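Local atomic coordinates of elongation factor G (Thermus thermophilus, PDB entry 2DY1), a protein that binds GTP and magnesium and probably works as a GTPase elongation factor that drives translocation during protein synthesis. Residues Q299-R304 against P351-L356; Q292-M297 against L406-S411; R457-K462 against V570-I575; G523-F528 against R656-R661. All coordinates share one frame; numbering follows the deposited sequence.

Contact 1. Residues Q299-R304 against P351-L356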
loop_
_atom_site.group_PDB
_atom_site.type_symbol
_atom_site.label_atom_id
_atom_site.label_comp_id
_atom_site.label_asym_id
_atom_site.label_seq_id
_atom_site.Cartn_x
_atom_site.Cartn_y
_atom_site.Cartn_z
ATOM N N GLN A 299 -11.263 -8.439 17.433
ATOM C CA GLN A 299 -9.970 -7.969 16.955
ATOM C C GLN A 299 -8.807 -8.832 17.431
ATOM O O GLN A 299 -8.730 -9.199 18.596
ATOM C CB GLN A 299 -9.766 -6.506 17.379
ATOM C CG GLN A 299 -8.435 -5.867 16.916
ATOM C CD GLN A 299 -8.505 -4.351 16.790
ATOM O OE1 GLN A 299 -7.484 -3.659 16.839
ATOM N NE2 GLN A 299 -9.705 -3.828 16.596
ATOM N N VAL A 300 -7.934 -9.205 16.495
ATOM C CA VAL A 300 -6.744 -9.981 16.813
ATOM C C VAL A 300 -5.560 -9.170 16.290
ATOM O O VAL A 300 -5.534 -8.790 15.123
ATOM C CB VAL A 300 -6.741 -11.378 16.129
ATOM C CG1 VAL A 300 -5.408 -12.072 16.384
ATOM C CG2 VAL A 300 -7.874 -12.230 16.677
ATOM N N ALA A 301 -4.591 -8.901 17.164
ATOM C CA ALA A 301 -3.399 -8.146 16.810
ATOM C C ALA A 301 -2.294 -9.157 16.558
ATOM O O ALA A 301 -2.135 -10.135 17.304
ATOM C CB ALA A 301 -3.012 -7.192 17.954
ATOM N N TYR A 302 -1.552 -8.950 15.475
ATOM C CA TYR A 302 -0.470 -9.852 15.126
ATOM C C TYR A 302 0.826 -9.157 15.464
ATOM O O TYR A 302 1.144 -8.101 14.922
ATOM C CB TYR A 302 -0.556 -10.203 13.642
ATOM C CG TYR A 302 -1.791 -11.039 13.361
ATOM C CD1 TYR A 302 -1.712 -12.419 13.214
ATOM C CD2 TYR A 302 -3.045 -10.442 13.297
ATOM C CE1 TYR A 302 -2.871 -13.184 13.007
ATOM C CE2 TYR A 302 -4.198 -11.202 13.096
ATOM C CZ TYR A 302 -4.101 -12.553 12.954
ATOM O OH TYR A 302 -5.255 -13.276 12.759
ATOM N N LEU A 303 1.558 -9.778 16.380
ATOM C CA LEU A 303 2.779 -9.194 16.904
ATOM C C LEU A 303 4.016 -9.939 16.516
ATOM O O LEU A 303 4.065 -11.150 16.633
ATOM C CB LEU A 303 2.731 -9.208 18.435
ATOM C CG LEU A 303 2.050 -8.130 19.263
ATOM C CD1 LEU A 303 0.599 -7.989 18.854
ATOM C CD2 LEU A 303 2.162 -8.527 20.746
ATOM N N ARG A 304 5.024 -9.203 16.065
ATOM C CA ARG A 304 6.320 -9.818 15.795
ATOM C C ARG A 304 7.174 -9.508 17.023
ATOM O O ARG A 304 7.267 -8.346 17.433
ATOM C CB ARG A 304 6.993 -9.204 14.573
ATOM C CG ARG A 304 8.526 -9.477 14.530
ATOM C CD ARG A 304 8.858 -10.961 14.358
ATOM N NE ARG A 304 10.241 -11.221 14.776
ATOM C CZ ARG A 304 11.328 -11.010 14.042
ATOM N NH1 ARG A 304 11.243 -10.542 12.797
ATOM N NH2 ARG A 304 12.525 -11.222 14.595
ATOM N N PRO A 351 -5.665 -12.147 21.040
ATOM C CA PRO A 351 -7.123 -11.971 20.905
ATOM C C PRO A 351 -7.645 -10.857 21.810
ATOM O O PRO A 351 -6.914 -10.362 22.667
ATOM C CB PRO A 351 -7.663 -13.344 21.276
ATOM C CG PRO A 351 -6.724 -13.762 22.371
ATOM C CD PRO A 351 -5.357 -13.384 21.781
ATOM N N LYS A 352 -8.902 -10.459 21.605
ATOM C CA LYS A 352 -9.532 -9.372 22.370
ATOM C C LYS A 352 -8.593 -8.175 22.347
ATOM O O LYS A 352 -8.370 -7.516 23.359
ATOM C CB LYS A 352 -9.764 -9.800 23.822
ATOM C CG LYS A 352 -10.646 -11.019 24.005
ATOM C CD LYS A 352 -10.614 -11.465 25.466
ATOM C CE LYS A 352 -11.465 -12.701 25.710
ATOM N NZ LYS A 352 -11.338 -13.181 27.117
ATOM N N ALA A 353 -8.052 -7.890 21.170
ATOM C CA ALA A 353 -7.082 -6.819 21.015
ATOM C C ALA A 353 -7.622 -5.479 20.526
ATOM O O ALA A 353 -6.926 -4.763 19.825
ATOM C CB ALA A 353 -5.968 -7.301 20.073
ATOM N N GLU A 354 -8.848 -5.122 20.895
ATOM C CA GLU A 354 -9.398 -3.858 20.437
ATOM C C GLU A 354 -8.516 -2.628 20.722
ATOM O O GLU A 354 -8.604 -1.623 20.020
ATOM C CB GLU A 354 -10.797 -3.657 21.031
ATOM C CG GLU A 354 -11.924 -4.429 20.324
ATOM C CD GLU A 354 -11.862 -5.958 20.470
ATOM O OE1 GLU A 354 -11.327 -6.477 21.473
ATOM O OE2 GLU A 354 -12.388 -6.654 19.577
ATOM N N GLY A 355 -7.660 -2.699 21.730
ATOM C CA GLY A 355 -6.811 -1.545 22.007
ATOM C C GLY A 355 -5.440 -1.552 21.353
ATOM O O GLY A 355 -4.652 -0.625 21.555
ATOM N N LEU A 356 -5.155 -2.574 20.554
ATOM C CA LEU A 356 -3.845 -2.706 19.894
ATOM C C LEU A 356 -4.006 -2.445 18.402
ATOM O O LEU A 356 -4.733 -3.164 17.724
ATOM C CB LEU A 356 -3.280 -4.115 20.102
ATOM C CG LEU A 356 -2.954 -4.497 21.552
ATOM C CD1 LEU A 356 -2.457 -5.944 21.631
ATOM C CD2 LEU A 356 -1.906 -3.524 22.092
HETATM O O HOH W 1 -10.542 -11.497 19.457
#

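Contact 2. Residues Q292-M297 against L406-S411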
loop_
_atom_site.group_PDB
_atom_site.type_symbol
_atom_site.label_atom_id
_atom_site.label_comp_id
_atom_site.label_asym_id
_atom_site.label_seq_id
_atom_site.Cartn_x
_atom_site.Cartn_y
_atom_site.Cartn_z
ATOM N N GLN A 292 -6.417 -8.206 12.357
ATOM C CA GLN A 292 -7.601 -8.790 11.695
ATOM C C GLN A 292 -8.785 -8.488 12.604
ATOM O O GLN A 292 -8.630 -8.434 13.812
ATOM C CB GLN A 292 -7.552 -10.319 11.587
ATOM C CG GLN A 292 -6.655 -10.891 10.513
ATOM C CD GLN A 292 -7.030 -10.418 9.118
ATOM O OE1 GLN A 292 -6.239 -9.780 8.434
ATOM N NE2 GLN A 292 -8.255 -10.746 8.688
ATOM N N VAL A 293 -9.969 -8.281 12.030
ATOM C CA VAL A 293 -11.187 -8.140 12.844
ATOM C C VAL A 293 -12.138 -9.066 12.066
ATOM O O VAL A 293 -13.035 -8.609 11.354
ATOM C CB VAL A 293 -11.746 -6.681 12.891
ATOM C CG1 VAL A 293 -12.914 -6.600 13.874
ATOM C CG2 VAL A 293 -10.668 -5.703 13.312
ATOM N N ASP A 294 -11.884 -10.372 12.158
ATOM C CA ASP A 294 -12.672 -11.381 11.433
ATOM C C ASP A 294 -14.049 -11.534 12.062
ATOM O O ASP A 294 -14.182 -11.557 13.279
ATOM C CB ASP A 294 -11.974 -12.753 11.471
ATOM C CG ASP A 294 -10.682 -12.800 10.650
ATOM O OD1 ASP A 294 -9.754 -13.552 11.032
ATOM O OD2 ASP A 294 -10.588 -12.114 9.616
ATOM N N PRO A 295 -15.099 -11.641 11.237
ATOM C CA PRO A 295 -16.436 -11.800 11.815
ATOM C C PRO A 295 -16.481 -12.947 12.828
ATOM O O PRO A 295 -15.941 -14.035 12.581
ATOM C CB PRO A 295 -17.305 -12.086 10.594
ATOM C CG PRO A 295 -16.636 -11.291 9.519
ATOM C CD PRO A 295 -15.155 -11.552 9.770
ATOM N N PHE A 296 -17.128 -12.685 13.962
ATOM C CA PHE A 296 -17.295 -13.657 15.041
ATOM C C PHE A 296 -16.014 -13.985 15.801
ATOM O O PHE A 296 -15.984 -14.935 16.589
ATOM C CB PHE A 296 -17.902 -14.953 14.500
ATOM C CG PHE A 296 -19.067 -14.729 13.583
ATOM C CD1 PHE A 296 -18.938 -14.958 12.218
ATOM C CD2 PHE A 296 -20.270 -14.227 14.071
ATOM C CE1 PHE A 296 -19.994 -14.683 11.351
ATOM C CE2 PHE A 296 -21.330 -13.949 13.215
ATOM C CZ PHE A 296 -21.194 -14.176 11.856
ATOM N N MET A 297 -14.958 -13.201 15.587
ATOM C CA MET A 297 -13.688 -13.470 16.281
ATOM C C MET A 297 -13.216 -12.282 17.102
ATOM O O MET A 297 -12.464 -12.455 18.072
ATOM C CB MET A 297 -12.590 -13.850 15.268
ATOM C CG MET A 297 -11.251 -14.287 15.883
ATOM S SD MET A 297 -11.299 -15.893 16.743
ATOM C CE MET A 297 -9.488 -16.066 17.205
ATOM N N LEU A 406 -11.263 -0.092 8.950
ATOM C CA LEU A 406 -10.034 0.699 8.989
ATOM C C LEU A 406 -9.056 0.189 10.040
ATOM O O LEU A 406 -7.862 0.457 9.936
ATOM C CB LEU A 406 -10.356 2.196 9.182
ATOM C CG LEU A 406 -10.614 3.062 7.935
ATOM C CD1 LEU A 406 -9.299 3.321 7.222
ATOM C CD2 LEU A 406 -11.601 2.382 6.983
ATOM N N GLU A 407 -9.542 -0.517 11.060
ATOM C CA GLU A 407 -8.619 -1.110 12.040
ATOM C C GLU A 407 -7.871 -2.220 11.330
ATOM O O GLU A 407 -6.649 -2.371 11.468
ATOM C CB GLU A 407 -9.362 -1.767 13.205
ATOM C CG GLU A 407 -9.757 -0.866 14.311
ATOM C CD GLU A 407 -8.565 -0.194 14.965
ATOM O OE1 GLU A 407 -7.513 -0.852 15.186
ATOM O OE2 GLU A 407 -8.701 0.999 15.271
ATOM N N GLU A 408 -8.616 -3.032 10.583
ATOM C CA GLU A 408 -8.039 -4.149 9.876
ATOM C C GLU A 408 -7.187 -3.670 8.712
ATOM O O GLU A 408 -6.131 -4.244 8.424
ATOM C CB GLU A 408 -9.188 -5.055 9.384
ATOM C CG GLU A 408 -8.781 -6.297 8.689
ATOM C CD GLU A 408 -9.989 -7.174 8.407
ATOM O OE1 GLU A 408 -10.380 -7.982 9.283
ATOM O OE2 GLU A 408 -10.530 -7.037 7.295
ATOM N N ASP A 409 -7.605 -2.581 8.066
ATOM C CA ASP A 409 -6.868 -2.105 6.903
ATOM C C ASP A 409 -6.617 -0.611 6.892
ATOM O O ASP A 409 -7.363 0.165 6.307
ATOM C CB ASP A 409 -7.615 -2.520 5.627
ATOM C CG ASP A 409 -6.857 -2.176 4.367
ATOM O OD1 ASP A 409 -5.701 -1.683 4.422
ATOM O OD2 ASP A 409 -7.428 -2.413 3.289
ATOM N N PRO A 410 -5.543 -0.184 7.566
ATOM C CA PRO A 410 -5.173 1.232 7.637
ATOM C C PRO A 410 -4.602 1.780 6.321
ATOM O O PRO A 410 -4.168 2.944 6.265
ATOM C CB PRO A 410 -4.153 1.269 8.793
ATOM C CG PRO A 410 -4.472 0.049 9.595
ATOM C CD PRO A 410 -4.769 -0.980 8.533
ATOM N N SER A 411 -4.572 0.950 5.269
ATOM C CA SER A 411 -4.096 1.433 3.972
ATOM C C SER A 411 -5.239 2.119 3.221
ATOM O O SER A 411 -5.030 2.676 2.146
ATOM C CB SER A 411 -3.513 0.305 3.109
ATOM O OG SER A 411 -4.530 -0.452 2.465
HETATM O O HOH W 2 -9.504 -9.376 6.211
#

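Contact 3. Residues R457-K462 against V570-I575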
loop_
_atom_site.group_PDB
_atom_site.type_symbol
_atom_site.label_atom_id
_atom_site.label_comp_id
_atom_site.label_asym_id
_atom_site.label_seq_id
_atom_site.Cartn_x
_atom_site.Cartn_y
_atom_site.Cartn_z
ATOM N N ARG A 457 -15.637 25.159 -9.060
ATOM C CA ARG A 457 -15.551 26.409 -8.333
ATOM C C ARG A 457 -15.982 27.511 -9.270
ATOM O O ARG A 457 -16.388 27.242 -10.401
ATOM C CB ARG A 457 -14.132 26.628 -7.814
ATOM C CG ARG A 457 -13.797 25.604 -6.741
ATOM C CD ARG A 457 -12.593 25.957 -5.920
ATOM N NE ARG A 457 -12.345 24.913 -4.934
ATOM C CZ ARG A 457 -11.166 24.714 -4.369
ATOM N NH1 ARG A 457 -10.151 25.502 -4.692
ATOM N NH2 ARG A 457 -10.987 23.702 -3.529
ATOM N N GLU A 458 -15.922 28.748 -8.793
ATOM C CA GLU A 458 -16.326 29.880 -9.611
ATOM C C GLU A 458 -15.367 31.034 -9.407
ATOM O O GLU A 458 -14.616 31.057 -8.442
ATOM C CB GLU A 458 -17.729 30.345 -9.208
ATOM C CG GLU A 458 -18.818 29.310 -9.427
ATOM C CD GLU A 458 -20.171 29.773 -8.923
ATOM O OE1 GLU A 458 -20.413 31.002 -8.908
ATOM O OE2 GLU A 458 -20.999 28.912 -8.556
ATOM N N THR A 459 -15.390 31.984 -10.336
ATOM C CA THR A 459 -14.561 33.173 -10.219
ATOM C C THR A 459 -15.214 34.284 -11.028
ATOM O O THR A 459 -16.317 34.103 -11.563
ATOM C CB THR A 459 -13.108 32.931 -10.686
ATOM O OG1 THR A 459 -12.287 34.027 -10.245
ATOM C CG2 THR A 459 -13.023 32.812 -12.207
ATOM N N ILE A 460 -14.554 35.433 -11.106
ATOM C CA ILE A 460 -15.109 36.562 -11.842
ATOM C C ILE A 460 -14.191 37.038 -12.963
ATOM O O ILE A 460 -12.975 36.895 -12.879
ATOM C CB ILE A 460 -15.405 37.745 -10.897
ATOM C CG1 ILE A 460 -14.177 38.070 -10.049
ATOM C CG2 ILE A 460 -16.585 37.412 -9.997
ATOM C CD1 ILE A 460 -14.348 39.333 -9.170
ATOM N N LYS A 461 -14.781 37.628 -14.003
ATOM C CA LYS A 461 -14.007 38.106 -15.143
ATOM C C LYS A 461 -13.879 39.626 -15.262
ATOM O O LYS A 461 -13.026 40.124 -16.004
ATOM C CB LYS A 461 -14.592 37.540 -16.439
ATOM C CG LYS A 461 -14.249 36.072 -16.698
ATOM C CD LYS A 461 -14.694 35.658 -18.096
ATOM C CE LYS A 461 -14.144 34.294 -18.491
ATOM N NZ LYS A 461 -14.566 33.901 -19.869
ATOM N N LYS A 462 -14.714 40.365 -14.540
ATOM C CA LYS A 462 -14.631 41.818 -14.595
ATOM C C LYS A 462 -14.836 42.471 -13.238
ATOM O O LYS A 462 -15.413 41.884 -12.316
ATOM C CB LYS A 462 -15.635 42.385 -15.609
ATOM C CG LYS A 462 -17.096 42.272 -15.215
ATOM C CD LYS A 462 -17.988 42.894 -16.297
ATOM C CE LYS A 462 -19.462 42.818 -15.931
ATOM N NZ LYS A 462 -20.339 43.482 -16.939
ATOM N N VAL A 570 -17.831 33.049 -13.854
ATOM C CA VAL A 570 -17.602 31.931 -14.759
ATOM C C VAL A 570 -17.272 30.665 -13.974
ATOM O O VAL A 570 -16.734 30.735 -12.865
ATOM C CB VAL A 570 -16.442 32.211 -15.741
ATOM C CG1 VAL A 570 -16.761 33.440 -16.575
ATOM C CG2 VAL A 570 -15.140 32.393 -14.986
ATOM N N LEU A 571 -17.586 29.513 -14.567
ATOM C CA LEU A 571 -17.351 28.211 -13.942
ATOM C C LEU A 571 -15.929 27.710 -14.144
ATOM O O LEU A 571 -15.363 27.826 -15.234
ATOM C CB LEU A 571 -18.332 27.185 -14.507
ATOM C CG LEU A 571 -18.421 25.846 -13.769
ATOM C CD1 LEU A 571 -19.089 26.046 -12.417
ATOM C CD2 LEU A 571 -19.216 24.860 -14.608
ATOM N N LEU A 572 -15.352 27.149 -13.083
ATOM C CA LEU A 572 -13.996 26.613 -13.129
ATOM C C LEU A 572 -14.041 25.130 -12.772
ATOM O O LEU A 572 -14.920 24.697 -12.037
ATOM C CB LEU A 572 -13.096 27.329 -12.118
ATOM C CG LEU A 572 -12.923 28.845 -12.232
ATOM C CD1 LEU A 572 -12.048 29.322 -11.086
ATOM C CD2 LEU A 572 -12.284 29.205 -13.572
ATOM N N GLU A 573 -13.099 24.361 -13.305
ATOM C CA GLU A 573 -13.036 22.935 -12.997
ATOM C C GLU A 573 -11.600 22.571 -12.693
ATOM O O GLU A 573 -10.671 23.220 -13.166
ATOM C CB GLU A 573 -13.558 22.092 -14.170
ATOM C CG GLU A 573 -12.660 22.078 -15.389
ATOM C CD GLU A 573 -13.236 21.221 -16.506
ATOM O OE1 GLU A 573 -13.688 20.095 -16.212
ATOM O OE2 GLU A 573 -13.233 21.669 -17.673
ATOM N N PRO A 574 -11.388 21.524 -11.879
ATOM C CA PRO A 574 -9.995 21.190 -11.600
ATOM C C PRO A 574 -9.325 20.448 -12.751
ATOM O O PRO A 574 -9.924 19.573 -13.374
ATOM C CB PRO A 574 -10.084 20.362 -10.318
ATOM C CG PRO A 574 -11.434 19.768 -10.378
ATOM C CD PRO A 574 -12.306 20.838 -10.959
ATOM N N ILE A 575 -8.083 20.837 -13.027
ATOM C CA ILE A 575 -7.265 20.242 -14.080
ATOM C C ILE A 575 -6.142 19.471 -13.400
ATOM O O ILE A 575 -5.522 19.965 -12.462
ATOM C CB ILE A 575 -6.638 21.336 -14.987
ATOM C CG1 ILE A 575 -7.744 22.150 -15.665
ATOM C CG2 ILE A 575 -5.708 20.692 -16.028
ATOM C CD1 ILE A 575 -8.772 21.327 -16.414
#

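Contact 4. Residues G523-F528 against R656-R661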
loop_
_atom_site.group_PDB
_atom_site.type_symbol
_atom_site.label_atom_id
_atom_site.label_comp_id
_atom_site.label_asym_id
_atom_site.label_seq_id
_atom_site.Cartn_x
_atom_site.Cartn_y
_atom_site.Cartn_z
ATOM N N GLY A 523 -21.005 30.457 -4.735
ATOM C CA GLY A 523 -21.062 31.407 -5.833
ATOM C C GLY A 523 -22.423 31.592 -6.476
ATOM O O GLY A 523 -23.283 30.707 -6.422
ATOM N N VAL A 524 -22.609 32.743 -7.114
ATOM C CA VAL A 524 -23.879 33.061 -7.757
ATOM C C VAL A 524 -24.140 32.325 -9.067
ATOM O O VAL A 524 -25.290 32.219 -9.495
ATOM C CB VAL A 524 -24.004 34.590 -8.025
ATOM C CG1 VAL A 524 -23.898 35.355 -6.720
ATOM C CG2 VAL A 524 -22.933 35.042 -8.994
ATOM N N LEU A 525 -23.095 31.817 -9.710
ATOM C CA LEU A 525 -23.278 31.133 -10.988
ATOM C C LEU A 525 -23.947 29.772 -10.854
ATOM O O LEU A 525 -24.929 29.484 -11.539
ATOM C CB LEU A 525 -21.938 30.978 -11.715
ATOM C CG LEU A 525 -22.016 30.439 -13.149
ATOM C CD1 LEU A 525 -23.124 31.164 -13.914
ATOM C CD2 LEU A 525 -20.670 30.625 -13.842
ATOM N N ALA A 526 -23.422 28.936 -9.969
ATOM C CA ALA A 526 -23.981 27.607 -9.782
ATOM C C ALA A 526 -23.805 27.101 -8.355
ATOM O O ALA A 526 -23.860 25.899 -8.105
ATOM C CB ALA A 526 -23.339 26.641 -10.773
ATOM N N GLY A 527 -23.569 28.022 -7.425
ATOM C CA GLY A 527 -23.419 27.653 -6.024
ATOM C C GLY A 527 -22.134 26.976 -5.550
ATOM O O GLY A 527 -22.107 26.408 -4.458
ATOM N N PHE A 528 -21.067 27.049 -6.338
ATOM C CA PHE A 528 -19.791 26.436 -5.954
ATOM C C PHE A 528 -18.893 27.473 -5.264
ATOM O O PHE A 528 -19.124 28.675 -5.413
ATOM C CB PHE A 528 -19.080 25.900 -7.194
ATOM C CG PHE A 528 -19.779 24.737 -7.837
ATOM C CD1 PHE A 528 -20.346 24.857 -9.097
ATOM C CD2 PHE A 528 -19.828 23.505 -7.195
ATOM C CE1 PHE A 528 -20.952 23.762 -9.717
ATOM C CE2 PHE A 528 -20.431 22.405 -7.806
ATOM C CZ PHE A 528 -20.990 22.535 -9.067
ATOM N N ARG A 656 -24.354 23.347 -19.337
ATOM C CA ARG A 656 -25.048 22.146 -18.894
ATOM C C ARG A 656 -24.852 21.924 -17.401
ATOM O O ARG A 656 -25.800 21.587 -16.694
ATOM C CB ARG A 656 -24.576 20.921 -19.687
ATOM C CG ARG A 656 -25.359 20.708 -20.978
ATOM C CD ARG A 656 -24.958 19.433 -21.701
ATOM N NE ARG A 656 -23.665 19.556 -22.367
ATOM C CZ ARG A 656 -22.555 18.939 -21.976
ATOM N NH1 ARG A 656 -22.571 18.143 -20.912
ATOM N NH2 ARG A 656 -21.431 19.110 -22.658
ATOM N N ILE A 657 -23.630 22.119 -16.914
ATOM C CA ILE A 657 -23.372 21.945 -15.485
ATOM C C ILE A 657 -24.162 22.989 -14.703
ATOM O O ILE A 657 -24.806 22.680 -13.696
ATOM C CB ILE A 657 -21.876 22.116 -15.145
ATOM C CG1 ILE A 657 -21.078 20.939 -15.705
ATOM C CG2 ILE A 657 -21.689 22.203 -13.637
ATOM C CD1 ILE A 657 -19.582 21.126 -15.618
ATOM N N VAL A 658 -24.101 24.233 -15.171
ATOM C CA VAL A 658 -24.813 25.317 -14.511
ATOM C C VAL A 658 -26.300 24.982 -14.489
ATOM O O VAL A 658 -26.967 25.149 -13.469
ATOM C CB VAL A 658 -24.585 26.666 -15.236
ATOM C CG1 VAL A 658 -25.389 27.764 -14.559
ATOM C CG2 VAL A 658 -23.101 27.022 -15.215
ATOM N N GLN A 659 -26.810 24.491 -15.616
ATOM C CA GLN A 659 -28.216 24.115 -15.713
ATOM C C GLN A 659 -28.553 22.986 -14.737
ATOM O O GLN A 659 -29.546 23.064 -14.014
ATOM C CB GLN A 659 -28.559 23.688 -17.144
ATOM C CG GLN A 659 -28.421 24.804 -18.173
ATOM C CD GLN A 659 -28.829 24.370 -19.568
ATOM O OE1 GLN A 659 -28.276 23.418 -20.122
ATOM N NE2 GLN A 659 -29.800 25.071 -20.145
ATOM N N GLU A 660 -27.724 21.941 -14.706
ATOM C CA GLU A 660 -27.965 20.815 -13.804
ATOM C C GLU A 660 -28.153 21.303 -12.376
ATOM O O GLU A 660 -29.148 20.993 -11.727
ATOM C CB GLU A 660 -26.796 19.821 -13.829
ATOM C CG GLU A 660 -26.474 19.230 -15.189
ATOM C CD GLU A 660 -25.549 18.025 -15.095
ATOM O OE1 GLU A 660 -26.005 16.965 -14.613
ATOM O OE2 GLU A 660 -24.371 18.140 -15.496
ATOM N N ARG A 661 -27.183 22.070 -11.890
ATOM C CA ARG A 661 -27.240 22.594 -10.532
ATOM C C ARG A 661 -28.492 23.415 -10.265
ATOM O O ARG A 661 -29.087 23.323 -9.188
ATOM C CB ARG A 661 -26.007 23.447 -10.246
ATOM C CG ARG A 661 -24.740 22.649 -10.023
ATOM C CD ARG A 661 -24.073 23.113 -8.746
ATOM N NE ARG A 661 -24.156 22.123 -7.681
ATOM C CZ ARG A 661 -23.763 22.341 -6.431
ATOM N NH1 ARG A 661 -23.264 23.521 -6.088
ATOM N NH2 ARG A 661 -23.855 21.373 -5.529
HETATM O O HOH W 3 -21.489 23.137 -3.723
#

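Contact 1. Residues Q299-R304 against P351-L356
Ala301 sets its CB against two apolar groups of the loop, meeting CB of Ala353 at 3.6 Å and CB of Leu356 at 3.8 Å. A methyl suits this place, where the loop comes within van der Waals distance of the strand. Leu356 then carries the apolar patch onward: its CD1 also touches Ala301, and its side chain packs on Val350 and Val323 as well.

The backbone of Gln299 holds the loop at two points, its O and its N. The carbonyl oxygen accepts the N-H of Ala353 (N to O 3.0 Å), and a water that takes the N-H of Lys352 stands 3.1 Å from the same oxygen of Gln299. Strand 298-307 lies next to the edge strand 347-350 in an antiparallel sheet of domain 2, and here the loop that follows that edge strand keeps to the same neighbour beyond the last regular pairing. A type I beta turn from Ala353 to Leu356, closed by Leu356 N on Ala353 O at 2.9 Å, turns the chain so that Leu356 comes back to Ala301.

Glu354 begins by pointing off the strand, but the bend at chi2 (68°) folds its carboxylate back. OE2 thereby takes the N-H of Gln299 at 3.0 Å in a nearly straight bond (169°), the nitrogen lying well above the carboxylate plane. The length of glutamate allows this return. CG of Gln299, anti to its own nitrogen (chi1 -179°), runs over the peptide after Ala353, 3.5 Å from Ala353 O.

Contact 2. Residues Q292-M297 against L406-S411
Glu408 makes the one direct hydrogen bond between the segments: OE1 accepts the backbone N-H of Val293 at 2.8 Å, almost straight (171°) and on the anti lone pair. Because CG stands anti to the backbone nitrogen (chi1 -177°) and the chain stays extended beyond it, the carboxylate reaches from the last turn of the helix to the strand. Within the strand segment, NE2 of Gln292 donates to OD2 of Asp294 at 2.9 Å. The same NE2 also donates a hydrogen bond to a water at 3.1 Å, which is only weakly bound to Glu408 OE2.

Among the charges, OD2 of Asp294 and OE1 of Glu408 lie 4.2 Å apart, an unfavourable pairing that Arg439 probably offsets by forming salt bridges with both residues. Arg63 adds a further tie, donating to Gln292 OE1 and to the backbone oxygen of Glu408. With a leucine in place of Glu408, the N-H of Val293 would probably lose its acceptor and Arg439 one of its two carboxylate mates.

Apolar contact is slight: CG2 of Val293 touches CB of Glu407 at 4.1 Å, while the carboxylate of Glu407 turns off to His357. The whole is a polar interface between domains 2 and III of elongation factor G, where a strand end meets a helix C-terminus, with the side chain of Gln292 about 13 Å from the bound magnesium.

Contact 3. Residues R457-K462 against V570-I575
Arg457 opens the ladder as a hydrogen-bonded antiparallel pair with Leu572: its N-H goes to Leu572 O at 3.1 Å, and its own O receives Leu572 N at 2.9 Å. The guanidinium leads away to a salt bridge with Glu419.

Glu458 follows as a non-hydrogen-bonded pair with Leu571, its CA making a CA-H...O contact of 3.4 Å with Val570 O. Its side chain leaves by the other face of the sheet, where the buried carboxylate accepts backbone N-H groups of Leu525, Ala526 and Phe528, a task for which an acidic group is well fitted.

Thr459 returns to a hydrogen-bonded pair, its N and O both joined to Val570. With OG1 anti to the backbone nitrogen (chi1 -166°) and bonded to Met531 O, CG2 is turned alongside Val570 CG2, 3.5 Å away. Leu572 reaches obliquely across with CD1, 3.8 Å from Thr459 CB. Beta-branched threonine and valine thus share the face to which Leu572 also points.

Lys461, just past the strand, lays its extended chain across Val570 at about a right angle; CE lies a tight 3.4 Å from Val570 CG1, and NZ goes on to a long, weak ion pair with Glu648.

This is a short, twisted antiparallel ladder, the strand axes at 135°, in which a strand of domain IV adds itself to the first strand of the ferredoxin-like C-terminal domain.

Contact 4. Residues G523-F528 against R656-R661
NH1 of Arg661 lies over one face of the Phe528 ring and donates to a water at 3.0 Å, which in turn is weakly bound to Gly527 O. A hydrogen bond from NH1 to Ala526 O, at 3.2 Å, is less sure because that oxygen is modelled too close to a neighbouring atom.

The guanidinium stacks almost parallel on the phenyl ring, planes 11° apart, and CZ of Arg661 makes a cation-pi contact 4.1 Å from the centroid of Phe528. The stack is off-centre, so NH1 sits above the CE2 side, 3.5 Å from that atom. Bends at chi2 (-130°) and chi3 (110°), both away from the usual staggered values, lay the guanidinium along the ring. A serine in place of Phe528 would probably leave the guanidinium without its stacking surface and free to swing away.

At the ring's edge, CE1 of Phe528 meets CG2 of Ile657 at 4.3 Å, and both side chains also touch Leu571. Farther along, Leu525 crosses Val658 at about a right angle, CD1 to CG1 4.1 Å. CB of Ala526 points at the helix and lies 4.2 Å from Val658 CA; its small methyl permits that closeness. Gly527 has a positive phi, and a CB there would be directed at Arg661. Gly523 N on Phe528 O, at 2.7 Å, closes the loop on itself.

Here a tight loop of domain IV packs on one side of the C-terminal helix 651-663, in a surface contact joining domain IV to the end of the chain.

Overall arrangement
The four contacts form two neighbourhoods. Contacts 1 and 2, with centres 10 Å apart, share the sheet of domain 2: strands 285-294 and 298-307 are neighbours there, joined by Val300 N to Gln292 O at 2.9 Å, and contact 1 is nested within the chain loop that contact 2 closes onto domain III. Contacts 3 and 4 follow later in the chain, their segments alternating, with centres 11 Å apart; Glu458 of the ladder holds the loop 523-528. Between the two pairs the centres are 41 to 50 Å apart, without touch. The Gln292 side chain of contact 2 is about 14 Å from the bound GTP, while contacts 3 and 4 tie domain IV to the C-terminal part.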